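Local coordinates for protein putative esterase (Bacteroides intestinalis DSM 17393, PDB 5VOL) that probably hydrolyses ferulic acid esters on arabinoxylan, as a carbohydrate esterase of family 1 with a calcium ion bound, at residues 46-51 with 114-119; 71-76 with 264-269; 136-141 with 252-257; 148-153 with 197-202. All coordinates share one frame; numbering follows the deposited sequence.

Contact 1 of 4, residues 46-51 with 114-119; sequences VLYLLH and TEFLPY
Phe116 CE2 lies at the edge of the Tyr48 ring, near its plane, 4.1 Å from Tyr48 CE1. One face of the same ring carries Val46 CG2, two residues earlier on the strand, about 3.9 Å above the plane and displaced toward the rim. Leu117 comes at the phenol end obliquely, its CG 3.4 Å from Tyr48 OH and its CD1 4.1 Å from Tyr48 CZ. Tyr48 holds CG beside its backbone N and opposite the carbonyl carbon (chi1 -66°), which sends the ring from the strand toward the helix. There it slides past Phe116 in the reverse sense and crosses Leu117 at nearly a right angle. Phe112 adds an edge-to-face partner, and the hydroxyl is hydrogen-bonded to Glu121, also on helix 108-123, giving a buried polar group a mate. Replacing the phenol with an alanine is likely to open a gap between strand and helix beside Phe116 and Leu117 and deprive Glu121 of its partner. Phe116 also rests on Val85 and Pro87 of the neighbouring strand 83-87. A helix lying against a central, mainly parallel sheet is a feature of the alpha/beta-hydrolase fold, consistent with the family of this esterase.

Contact 2 of 4, residues 71-76 with 264-269; sequences DRLVAS and CLPFVT
Leu265, which packs against Leu73, has a carbonyl oxygen gripped twice by Thr269. Thr269 OG1 donates to Leu265 O over 2.9 Å, with a C=O...donor angle of 148° and a tilt of 30° from the carbonyl plane, while Thr269 N reaches Leu265 O at 3.2 Å from the opposite face of that plane. The threonine hydroxyl is fixed further, since it also takes a hydrogen bond from Cys80 N; helix 254-271 is thereby tied to the loop that follows helix 66-76. Pro266 brings no N-H to the preceding turn, and the helix is kinked there.

Across the contact all is apolar. Leu73 keeps CG beside its own backbone N (chi1 -65°) and stretches onward in an extended chain, which carries CD1 across to the other helix. That one methyl does the touching: Leu73 CD1 sits 3.9 Å from Pro266 CD and 4.1 Å from Leu265 CB, so it rests where the proline ring meets the start of the leucine side chain. Leu73 and Pro266 cross at about a right angle. Leu265 continues toward Val69 and Met70, one turn earlier on helix 66-76, and Leu73 also packs on Glu78 and Ala79. One residue before Leu73, Arg72 forms a salt bridge with Asp253 of the second subunit.

With 96 Å² buried and no hydrogen bond between the segments, the two helices are joined here by a small van der Waals contact, while the polar tie runs from Thr269 to Cys80 in the loop after helix 66-76.

Contact 3 of 4, residues 136-141 with 252-257; sequences AGLSMG and HDWEYW
This contact joins the end of strand 133-138 and the turn after it to the loop and first turn of helix 254-271, and pairs a serine-histidine couple with an aromatic cluster. Ser139 OG and His252 NE2 are hydrogen-bonded at 2.7 Å, the hydroxyl lying in the imidazole plane at its edge. His252 ND1 binds Asp223, consistent with a Ser-His-Asp catalytic triad. Ser139 would be its nucleophile, sitting in a strained turn (phi 55°, psi -120°) between Gly137 and Gly141, as in a GxSxG nucleophile elbow. Beside it, Leu138 CD1 stands over the Trp257 six-membered ring, 3.5 Å from its centroid and 5° off the normal, a CH-pi contact. The other methyl, Leu138 CD2, touches Trp254 CZ2 at 3.5 Å. Asp253 O lies over the opposite face of Trp257, while Trp257 CZ2 stands 3.6 Å above the centre of the His252 ring. The indole N-H end is held by Ser163. With a leucine instead of Trp257, the His252 face would probably lose its flat cover, letting the imidazole turn more easily, and Ser163 its partner. Two bonded nitrogens and a covered face thus hold the imidazole against the serine, as expected of a catalytic pair.

Contact 4 of 4, residues 148-153 with 197-202; sequences YGQRHS and KYVMEA
Gln150 lies against Tyr198 along much of its length. Its CB stands over one face of the phenol ring, 4.0 Å from the centroid and 25° off the normal, a CH-pi contact offset toward the rim. From there the extended chain runs past the tyrosine in the reverse direction, and the amide ends tilted 31° from the ring plane with Gln150 OE1 3.5 Å from Tyr198 CB. The amide nitrogen continues to Val199, where Gln150 NE2 lies 3.4 Å from Val199 CG2. Both polar ends of this buried amide are taken: NE2 by Cys195 O and OE1 by Asn147, which fixes its rotation. Its backbone takes part too. A water donates to Gln150 O over 3.0 Å and is hydrogen-bonded to Tyr198 OH at 2.9 Å, lying in the plane of the ring at its edge.

Next, Arg151 adds its aliphatic part, CG being 3.7 Å from Tyr198 CE2. A bend at chi3 turns the charged end aside, with the guanidinium plane 70° from the phenol ring, toward a salt bridge with Glu109.

Val199 packs on Ala235 and Met236, bringing in helix 226-238. Helix 140-151 follows the turn that is probably the nucleophile elbow of this alpha/beta-hydrolase fold; here its far end meets helix 195-200 of the excursion between strands 158-162 and 214-218.

From the N terminus, contact 1 closes the first loop, bringing helix 108-123 back onto strand 46-50. Contact 2 starts inside that loop, on helix 66-76, and ends near the C terminus on helix 254-271, so the two cross. Contact 3 opens after contact 1 has closed and nests within contact 2, sharing helix 254-271 with it; contact 4 nests within contact 3, and both use helix 140-151. Neighbouring strands 46-50 and 133-138 join contacts 1 and 3 in the central sheet, while Leu47 meets Leu265 and Ala136 meets Cys264, linking both to contact 2. Contact 4 touches none of the others and ties helix 140-151 to helix 195-200.

Contact 1 of 4, residues 46-51 with 114-119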
# COMPACT_ATOMS: atom_id res chain seq x y z
N VAL C 46 -19.37 -16.38 -8.06
CA VAL C 46 -18.27 -17.04 -8.73
C VAL C 46 -17.41 -16.04 -9.49
O VAL C 46 -17.92 -15.07 -10.08
CB VAL C 46 -18.75 -18.15 -9.71
CG1 VAL C 46 -19.56 -17.55 -10.84
CG2 VAL C 46 -17.56 -18.94 -10.25
N LEU C 47 -16.11 -16.27 -9.43
CA LEU C 47 -15.14 -15.56 -10.25
C LEU C 47 -14.47 -16.56 -11.20
O LEU C 47 -13.83 -17.52 -10.76
CB LEU C 47 -14.08 -14.86 -9.38
CG LEU C 47 -12.90 -14.25 -10.15
CD1 LEU C 47 -13.38 -13.09 -11.01
CD2 LEU C 47 -11.80 -13.77 -9.18
N TYR C 48 -14.60 -16.32 -12.50
CA TYR C 48 -13.81 -17.07 -13.48
C TYR C 48 -12.46 -16.38 -13.62
O TYR C 48 -12.37 -15.21 -13.96
CB TYR C 48 -14.56 -17.18 -14.82
CG TYR C 48 -15.81 -18.01 -14.65
CD1 TYR C 48 -15.75 -19.40 -14.73
CD2 TYR C 48 -17.03 -17.43 -14.33
CE1 TYR C 48 -16.87 -20.19 -14.53
CE2 TYR C 48 -18.16 -18.20 -14.12
CZ TYR C 48 -18.08 -19.58 -14.23
OH TYR C 48 -19.19 -20.35 -14.02
N LEU C 49 -11.40 -17.11 -13.30
CA LEU C 49 -10.07 -16.51 -13.29
C LEU C 49 -9.16 -17.22 -14.32
O LEU C 49 -8.72 -18.34 -14.09
CB LEU C 49 -9.48 -16.60 -11.89
CG LEU C 49 -8.11 -15.97 -11.61
CD1 LEU C 49 -8.14 -14.47 -11.88
CD2 LEU C 49 -7.74 -16.23 -10.16
N LEU C 50 -8.86 -16.52 -15.40
CA LEU C 50 -8.26 -17.15 -16.59
C LEU C 50 -6.73 -17.01 -16.66
O LEU C 50 -6.18 -15.95 -16.30
CB LEU C 50 -8.89 -16.54 -17.86
CG LEU C 50 -10.42 -16.49 -17.92
CD1 LEU C 50 -10.89 -15.92 -19.27
CD2 LEU C 50 -11.07 -17.86 -17.66
N HIS C 51 -6.07 -18.06 -17.13
CA HIS C 51 -4.60 -18.05 -17.25
C HIS C 51 -4.13 -17.47 -18.57
O HIS C 51 -4.94 -17.16 -19.45
CB HIS C 51 -4.02 -19.46 -17.08
CG HIS C 51 -4.42 -20.42 -18.16
ND1 HIS C 51 -3.96 -20.32 -19.46
CD2 HIS C 51 -5.24 -21.50 -18.14
CE1 HIS C 51 -4.48 -21.29 -20.18
NE2 HIS C 51 -5.25 -22.03 -19.41
N THR C 114 -21.76 -23.26 -22.95
CA THR C 114 -22.84 -24.25 -23.04
C THR C 114 -22.51 -25.52 -22.28
O THR C 114 -23.40 -26.31 -22.01
CB THR C 114 -23.18 -24.63 -24.51
OG1 THR C 114 -22.08 -25.36 -25.07
CG2 THR C 114 -23.45 -23.39 -25.36
N GLU C 115 -21.24 -25.71 -21.94
CA GLU C 115 -20.83 -26.92 -21.21
C GLU C 115 -20.16 -26.61 -19.86
O GLU C 115 -20.56 -27.12 -18.81
CB GLU C 115 -19.88 -27.76 -22.06
CG GLU C 115 -20.50 -28.39 -23.31
CD GLU C 115 -19.50 -29.25 -24.08
OE1 GLU C 115 -18.35 -28.79 -24.29
OE2 GLU C 115 -19.85 -30.38 -24.46
N PHE C 116 -19.11 -25.79 -19.89
CA PHE C 116 -18.31 -25.56 -18.69
C PHE C 116 -19.09 -24.80 -17.62
O PHE C 116 -19.22 -25.27 -16.50
CB PHE C 116 -17.02 -24.81 -19.03
CG PHE C 116 -16.05 -24.71 -17.87
CD1 PHE C 116 -15.45 -25.84 -17.35
CD2 PHE C 116 -15.74 -23.48 -17.30
CE1 PHE C 116 -14.55 -25.76 -16.29
CE2 PHE C 116 -14.84 -23.38 -16.24
CZ PHE C 116 -14.25 -24.52 -15.73
N LEU C 117 -19.61 -23.63 -17.98
CA LEU C 117 -20.28 -22.77 -17.00
C LEU C 117 -21.49 -23.47 -16.33
O LEU C 117 -21.60 -23.46 -15.11
CB LEU C 117 -20.70 -21.46 -17.66
CG LEU C 117 -21.22 -20.35 -16.75
CD1 LEU C 117 -20.82 -19.00 -17.28
CD2 LEU C 117 -22.75 -20.44 -16.63
N PRO C 118 -22.38 -24.10 -17.12
CA PRO C 118 -23.50 -24.78 -16.45
C PRO C 118 -23.05 -25.91 -15.52
O PRO C 118 -23.62 -26.07 -14.44
CB PRO C 118 -24.32 -25.33 -17.63
CG PRO C 118 -24.05 -24.39 -18.74
CD PRO C 118 -22.59 -24.00 -18.57
N TYR C 119 -22.05 -26.68 -15.93
CA TYR C 119 -21.56 -27.78 -15.12
C TYR C 119 -20.93 -27.30 -13.81
O TYR C 119 -21.18 -27.86 -12.74
CB TYR C 119 -20.54 -28.60 -15.91
CG TYR C 119 -19.60 -29.47 -15.09
CD1 TYR C 119 -18.38 -28.99 -14.69
CD2 TYR C 119 -19.93 -30.78 -14.75
CE1 TYR C 119 -17.50 -29.76 -13.96
CE2 TYR C 119 -19.04 -31.58 -14.01
CZ TYR C 119 -17.83 -31.04 -13.62
OH TYR C 119 -16.91 -31.77 -12.89

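Contact 2 of 4, residues 71-76 with 264-269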
# COMPACT_ATOMS: atom_id res chain seq x y z
N ASP C 71 -7.88 -16.82 1.82
CA ASP C 71 -7.97 -17.09 3.25
C ASP C 71 -7.70 -15.81 4.07
O ASP C 71 -8.39 -15.55 5.05
CB ASP C 71 -6.99 -18.18 3.66
CG ASP C 71 -7.43 -19.57 3.20
OD1 ASP C 71 -8.62 -19.73 2.83
OD2 ASP C 71 -6.59 -20.49 3.23
N ARG C 72 -6.72 -15.02 3.63
CA ARG C 72 -6.47 -13.70 4.20
C ARG C 72 -7.66 -12.74 4.02
O ARG C 72 -8.17 -12.17 4.99
CB ARG C 72 -5.19 -13.09 3.58
CG ARG C 72 -4.94 -11.63 3.95
CD ARG C 72 -4.25 -11.51 5.31
NE ARG C 72 -2.81 -11.78 5.26
CZ ARG C 72 -2.23 -12.90 5.69
NH1 ARG C 72 -0.91 -13.03 5.62
NH2 ARG C 72 -2.96 -13.88 6.21
N LEU C 73 -8.12 -12.57 2.78
CA LEU C 73 -9.11 -11.54 2.51
C LEU C 73 -10.51 -11.94 3.00
O LEU C 73 -11.32 -11.08 3.35
CB LEU C 73 -9.13 -11.20 1.02
CG LEU C 73 -7.81 -10.57 0.54
CD1 LEU C 73 -7.83 -10.20 -0.93
CD2 LEU C 73 -7.44 -9.35 1.39
N VAL C 74 -10.80 -13.24 3.06
CA VAL C 74 -12.08 -13.67 3.61
C VAL C 74 -12.11 -13.39 5.12
O VAL C 74 -13.11 -12.91 5.64
CB VAL C 74 -12.36 -15.17 3.34
CG1 VAL C 74 -13.45 -15.68 4.25
CG2 VAL C 74 -12.73 -15.39 1.84
N ALA C 75 -11.01 -13.66 5.81
CA ALA C 75 -10.94 -13.45 7.27
C ALA C 75 -11.05 -11.98 7.67
O ALA C 75 -11.57 -11.67 8.72
CB ALA C 75 -9.67 -14.04 7.82
N SER C 76 -10.56 -11.08 6.82
CA SER C 76 -10.62 -9.65 7.10
C SER C 76 -11.93 -9.02 6.63
O SER C 76 -12.21 -7.86 6.91
CB SER C 76 -9.46 -8.91 6.44
OG SER C 76 -9.68 -8.80 5.04
N CYS C 264 -8.16 -7.23 -7.12
CA CYS C 264 -9.23 -7.90 -7.86
C CYS C 264 -10.30 -8.51 -6.96
O CYS C 264 -11.48 -8.31 -7.18
CB CYS C 264 -8.65 -9.00 -8.76
SG CYS C 264 -9.88 -9.93 -9.70
N LEU C 265 -9.88 -9.26 -5.95
CA LEU C 265 -10.86 -9.97 -5.13
C LEU C 265 -11.76 -9.01 -4.32
O LEU C 265 -12.99 -9.20 -4.28
CB LEU C 265 -10.14 -10.96 -4.22
CG LEU C 265 -9.47 -12.08 -5.05
CD1 LEU C 265 -8.63 -12.97 -4.15
CD2 LEU C 265 -10.53 -12.91 -5.82
N PRO C 266 -11.17 -7.97 -3.70
CA PRO C 266 -12.08 -7.00 -3.05
C PRO C 266 -12.95 -6.24 -4.05
O PRO C 266 -14.09 -5.89 -3.72
CB PRO C 266 -11.11 -6.03 -2.33
CG PRO C 266 -9.89 -6.88 -2.04
CD PRO C 266 -9.77 -7.80 -3.28
N PHE C 267 -12.43 -5.98 -5.24
CA PHE C 267 -13.17 -5.28 -6.29
C PHE C 267 -14.44 -6.03 -6.70
O PHE C 267 -15.52 -5.45 -6.66
CB PHE C 267 -12.27 -5.06 -7.51
CG PHE C 267 -13.02 -4.66 -8.76
CD1 PHE C 267 -13.60 -3.40 -8.88
CD2 PHE C 267 -13.10 -5.54 -9.83
CE1 PHE C 267 -14.28 -3.03 -10.04
CE2 PHE C 267 -13.77 -5.17 -11.01
CZ PHE C 267 -14.36 -3.92 -11.10
N VAL C 268 -14.33 -7.30 -7.09
CA VAL C 268 -15.54 -8.02 -7.50
C VAL C 268 -16.48 -8.20 -6.30
O VAL C 268 -17.71 -8.18 -6.46
CB VAL C 268 -15.21 -9.40 -8.14
CG1 VAL C 268 -14.33 -9.20 -9.36
CG2 VAL C 268 -14.53 -10.32 -7.16
N THR C 269 -15.92 -8.35 -5.11
CA THR C 269 -16.75 -8.47 -3.91
C THR C 269 -17.63 -7.23 -3.75
O THR C 269 -18.81 -7.35 -3.43
CB THR C 269 -15.89 -8.67 -2.66
OG1 THR C 269 -15.31 -9.98 -2.71
CG2 THR C 269 -16.73 -8.55 -1.37

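Contact 3 of 4, residues 136-141 with 252-257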
# COMPACT_ATOMS: atom_id res chain seq x y z
N ALA C 136 -12.04 -12.44 -14.64
CA ALA C 136 -10.74 -11.76 -14.63
C ALA C 136 -9.72 -12.69 -15.26
O ALA C 136 -9.96 -13.89 -15.35
CB ALA C 136 -10.33 -11.39 -13.21
N GLY C 137 -8.58 -12.15 -15.69
CA GLY C 137 -7.51 -13.00 -16.17
C GLY C 137 -6.28 -12.20 -16.49
O GLY C 137 -6.35 -10.98 -16.57
N LEU C 138 -5.15 -12.90 -16.71
CA LEU C 138 -3.91 -12.26 -17.09
C LEU C 138 -3.54 -12.54 -18.55
O LEU C 138 -3.83 -13.62 -19.08
CB LEU C 138 -2.76 -12.71 -16.17
CG LEU C 138 -2.34 -14.17 -16.38
CD1 LEU C 138 -1.04 -14.28 -17.19
CD2 LEU C 138 -2.20 -14.89 -15.05
N SER C 139 -2.92 -11.55 -19.19
CA SER C 139 -2.43 -11.68 -20.56
C SER C 139 -3.51 -12.12 -21.53
O SER C 139 -4.51 -11.42 -21.72
CB SER C 139 -1.26 -12.66 -20.60
OG SER C 139 -0.38 -12.34 -21.66
N MET C 140 -3.30 -13.27 -22.18
CA MET C 140 -4.32 -13.86 -23.03
C MET C 140 -5.64 -13.98 -22.27
O MET C 140 -6.70 -13.68 -22.81
CB MET C 140 -3.89 -15.25 -23.54
CG MET C 140 -4.87 -15.95 -24.47
SD MET C 140 -4.23 -17.55 -25.06
CE MET C 140 -4.55 -18.63 -23.67
N GLY C 141 -5.55 -14.43 -21.02
CA GLY C 141 -6.71 -14.52 -20.15
C GLY C 141 -7.37 -13.19 -19.81
O GLY C 141 -8.57 -13.14 -19.57
N HIS C 252 5.46 -8.16 -17.20
CA HIS C 252 4.59 -9.27 -17.54
C HIS C 252 5.00 -10.44 -16.69
O HIS C 252 5.59 -11.40 -17.19
CB HIS C 252 4.70 -9.61 -19.04
CG HIS C 252 3.43 -10.10 -19.66
ND1 HIS C 252 2.31 -9.31 -19.80
CD2 HIS C 252 3.11 -11.30 -20.21
CE1 HIS C 252 1.35 -10.01 -20.39
NE2 HIS C 252 1.82 -11.22 -20.66
N ASP C 253 4.71 -10.39 -15.39
CA ASP C 253 5.24 -11.41 -14.49
C ASP C 253 4.29 -11.75 -13.35
O ASP C 253 3.32 -11.03 -13.10
CB ASP C 253 6.60 -10.96 -13.94
CG ASP C 253 6.52 -9.65 -13.18
OD1 ASP C 253 5.82 -9.61 -12.15
OD2 ASP C 253 7.15 -8.65 -13.61
N TRP C 254 4.58 -12.85 -12.66
CA TRP C 254 3.66 -13.36 -11.65
C TRP C 254 3.64 -12.55 -10.36
O TRP C 254 2.66 -12.62 -9.61
CB TRP C 254 3.95 -14.84 -11.37
CG TRP C 254 3.08 -15.66 -12.26
CD1 TRP C 254 3.43 -16.23 -13.45
CD2 TRP C 254 1.68 -15.92 -12.09
NE1 TRP C 254 2.34 -16.85 -14.02
CE2 TRP C 254 1.25 -16.67 -13.20
CE3 TRP C 254 0.74 -15.59 -11.08
CZ2 TRP C 254 -0.07 -17.11 -13.34
CZ3 TRP C 254 -0.56 -16.03 -11.22
CH2 TRP C 254 -0.96 -16.79 -12.35
N GLU C 255 4.67 -11.76 -10.09
CA GLU C 255 4.55 -10.86 -8.95
C GLU C 255 3.46 -9.83 -9.25
O GLU C 255 2.72 -9.43 -8.35
CB GLU C 255 5.87 -10.15 -8.62
CG GLU C 255 6.84 -11.01 -7.83
CD GLU C 255 6.29 -11.46 -6.48
OE1 GLU C 255 6.11 -10.60 -5.57
OE2 GLU C 255 6.01 -12.67 -6.32
N TYR C 256 3.36 -9.41 -10.50
CA TYR C 256 2.31 -8.47 -10.88
C TYR C 256 0.91 -9.09 -10.73
O TYR C 256 -0.03 -8.43 -10.31
CB TYR C 256 2.50 -7.97 -12.32
CG TYR C 256 1.84 -6.63 -12.53
CD1 TYR C 256 2.49 -5.45 -12.17
CD2 TYR C 256 0.55 -6.53 -13.05
CE1 TYR C 256 1.89 -4.20 -12.33
CE2 TYR C 256 -0.06 -5.28 -13.21
CZ TYR C 256 0.61 -4.12 -12.85
OH TYR C 256 0.03 -2.88 -13.01
N TRP C 257 0.78 -10.37 -11.08
CA TRP C 257 -0.54 -11.00 -11.17
C TRP C 257 -0.98 -11.50 -9.80
O TRP C 257 -2.14 -11.39 -9.45
CB TRP C 257 -0.51 -12.14 -12.22
CG TRP C 257 -0.16 -11.58 -13.57
CD1 TRP C 257 -0.58 -10.37 -14.08
CD2 TRP C 257 0.72 -12.14 -14.55
NE1 TRP C 257 -0.02 -10.17 -15.32
CE2 TRP C 257 0.78 -11.23 -15.63
CE3 TRP C 257 1.46 -13.32 -14.62
CZ2 TRP C 257 1.56 -11.48 -16.77
CZ3 TRP C 257 2.23 -13.56 -15.77
CH2 TRP C 257 2.27 -12.65 -16.82

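Contact 4 of 4, residues 148-153 with 197-202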
# COMPACT_ATOMS: atom_id res chain seq x y z
N TYR C 148 -15.16 -11.36 -23.31
CA TYR C 148 -16.33 -12.05 -22.78
C TYR C 148 -17.29 -11.06 -22.13
O TYR C 148 -18.52 -11.14 -22.29
CB TYR C 148 -15.94 -13.11 -21.74
CG TYR C 148 -15.51 -14.47 -22.27
CD1 TYR C 148 -15.22 -14.69 -23.61
CD2 TYR C 148 -15.40 -15.55 -21.39
CE1 TYR C 148 -14.83 -15.97 -24.07
CE2 TYR C 148 -15.01 -16.81 -21.83
CZ TYR C 148 -14.73 -17.02 -23.16
OH TYR C 148 -14.33 -18.29 -23.55
N GLY C 149 -16.72 -10.13 -21.36
CA GLY C 149 -17.53 -9.13 -20.68
C GLY C 149 -18.17 -8.20 -21.69
O GLY C 149 -19.29 -7.74 -21.50
N GLN C 150 -17.47 -7.95 -22.78
CA GLN C 150 -17.96 -7.07 -23.83
C GLN C 150 -19.12 -7.71 -24.60
O GLN C 150 -20.14 -7.06 -24.87
CB GLN C 150 -16.82 -6.71 -24.78
CG GLN C 150 -15.79 -5.72 -24.21
CD GLN C 150 -14.66 -5.43 -25.19
OE1 GLN C 150 -14.25 -6.32 -25.95
NE2 GLN C 150 -14.16 -4.19 -25.20
N ARG C 151 -18.99 -8.99 -24.95
CA ARG C 151 -20.00 -9.64 -25.78
C ARG C 151 -21.03 -10.41 -24.95
O ARG C 151 -22.07 -10.82 -25.46
CB ARG C 151 -19.33 -10.56 -26.82
CG ARG C 151 -18.71 -9.80 -28.01
CD ARG C 151 -18.09 -10.70 -29.10
NE ARG C 151 -16.94 -11.44 -28.61
CZ ARG C 151 -16.99 -12.70 -28.19
NH1 ARG C 151 -18.14 -13.36 -28.23
NH2 ARG C 151 -15.89 -13.31 -27.74
N HIS C 152 -20.76 -10.59 -23.65
CA HIS C 152 -21.71 -11.27 -22.77
C HIS C 152 -22.01 -10.46 -21.52
O HIS C 152 -22.01 -10.99 -20.40
CB HIS C 152 -21.18 -12.64 -22.37
CG HIS C 152 -20.98 -13.56 -23.53
ND1 HIS C 152 -21.99 -14.33 -24.06
CD2 HIS C 152 -19.88 -13.82 -24.28
CE1 HIS C 152 -21.52 -15.03 -25.08
NE2 HIS C 152 -20.24 -14.75 -25.23
N SER C 153 -22.31 -9.18 -21.71
CA SER C 153 -22.58 -8.27 -20.60
C SER C 153 -23.79 -8.72 -19.77
O SER C 153 -23.94 -8.34 -18.61
CB SER C 153 -22.77 -6.85 -21.11
OG SER C 153 -23.89 -6.77 -21.98
N LYS C 197 -10.89 -2.38 -30.53
CA LYS C 197 -11.80 -2.12 -31.65
C LYS C 197 -13.25 -2.18 -31.21
O LYS C 197 -14.07 -1.38 -31.65
CB LYS C 197 -11.57 -3.11 -32.80
CG LYS C 197 -12.61 -2.98 -33.91
CD LYS C 197 -12.35 -3.90 -35.10
CE LYS C 197 -12.77 -5.34 -34.81
NZ LYS C 197 -14.22 -5.43 -34.40
N TYR C 198 -13.56 -3.13 -30.33
CA TYR C 198 -14.94 -3.33 -29.88
C TYR C 198 -15.51 -2.07 -29.25
O TYR C 198 -16.68 -1.74 -29.46
CB TYR C 198 -15.02 -4.48 -28.88
CG TYR C 198 -16.43 -4.94 -28.66
CD1 TYR C 198 -17.23 -4.36 -27.69
CD2 TYR C 198 -16.97 -5.96 -29.44
CE1 TYR C 198 -18.54 -4.78 -27.50
CE2 TYR C 198 -18.26 -6.38 -29.25
CZ TYR C 198 -19.04 -5.79 -28.28
OH TYR C 198 -20.34 -6.22 -28.09
N VAL C 199 -14.69 -1.35 -28.50
CA VAL C 199 -15.12 -0.09 -27.90
C VAL C 199 -15.10 1.04 -28.93
O VAL C 199 -16.02 1.83 -28.99
CB VAL C 199 -14.23 0.30 -26.69
CG1 VAL C 199 -14.71 1.64 -26.08
CG2 VAL C 199 -14.26 -0.83 -25.65
N MET C 200 -14.05 1.09 -29.74
CA MET C 200 -13.88 2.17 -30.71
C MET C 200 -15.04 2.28 -31.69
O MET C 200 -15.42 3.38 -32.08
CB MET C 200 -12.59 1.98 -31.51
CG MET C 200 -11.35 1.82 -30.68
SD MET C 200 -10.24 3.19 -30.95
CE MET C 200 -11.12 4.48 -30.06
N GLU C 201 -15.58 1.14 -32.09
CA GLU C 201 -16.64 1.09 -33.09
C GLU C 201 -18.03 1.09 -32.45
O GLU C 201 -19.03 0.92 -33.13
CB GLU C 201 -16.48 -0.15 -33.97
CG GLU C 201 -16.81 -1.45 -33.25
CD GLU C 201 -16.41 -2.69 -34.02
OE1 GLU C 201 -15.78 -2.55 -35.10
OE2 GLU C 201 -16.74 -3.80 -33.55
N ALA C 202 -18.09 1.30 -31.14
CA ALA C 202 -19.36 1.21 -30.43
C ALA C 202 -20.37 2.29 -30.85
O ALA C 202 -20.01 3.46 -31.02
CB ALA C 202 -19.12 1.31 -28.92
O HOH W 1 -21.58 -4.68 -25.95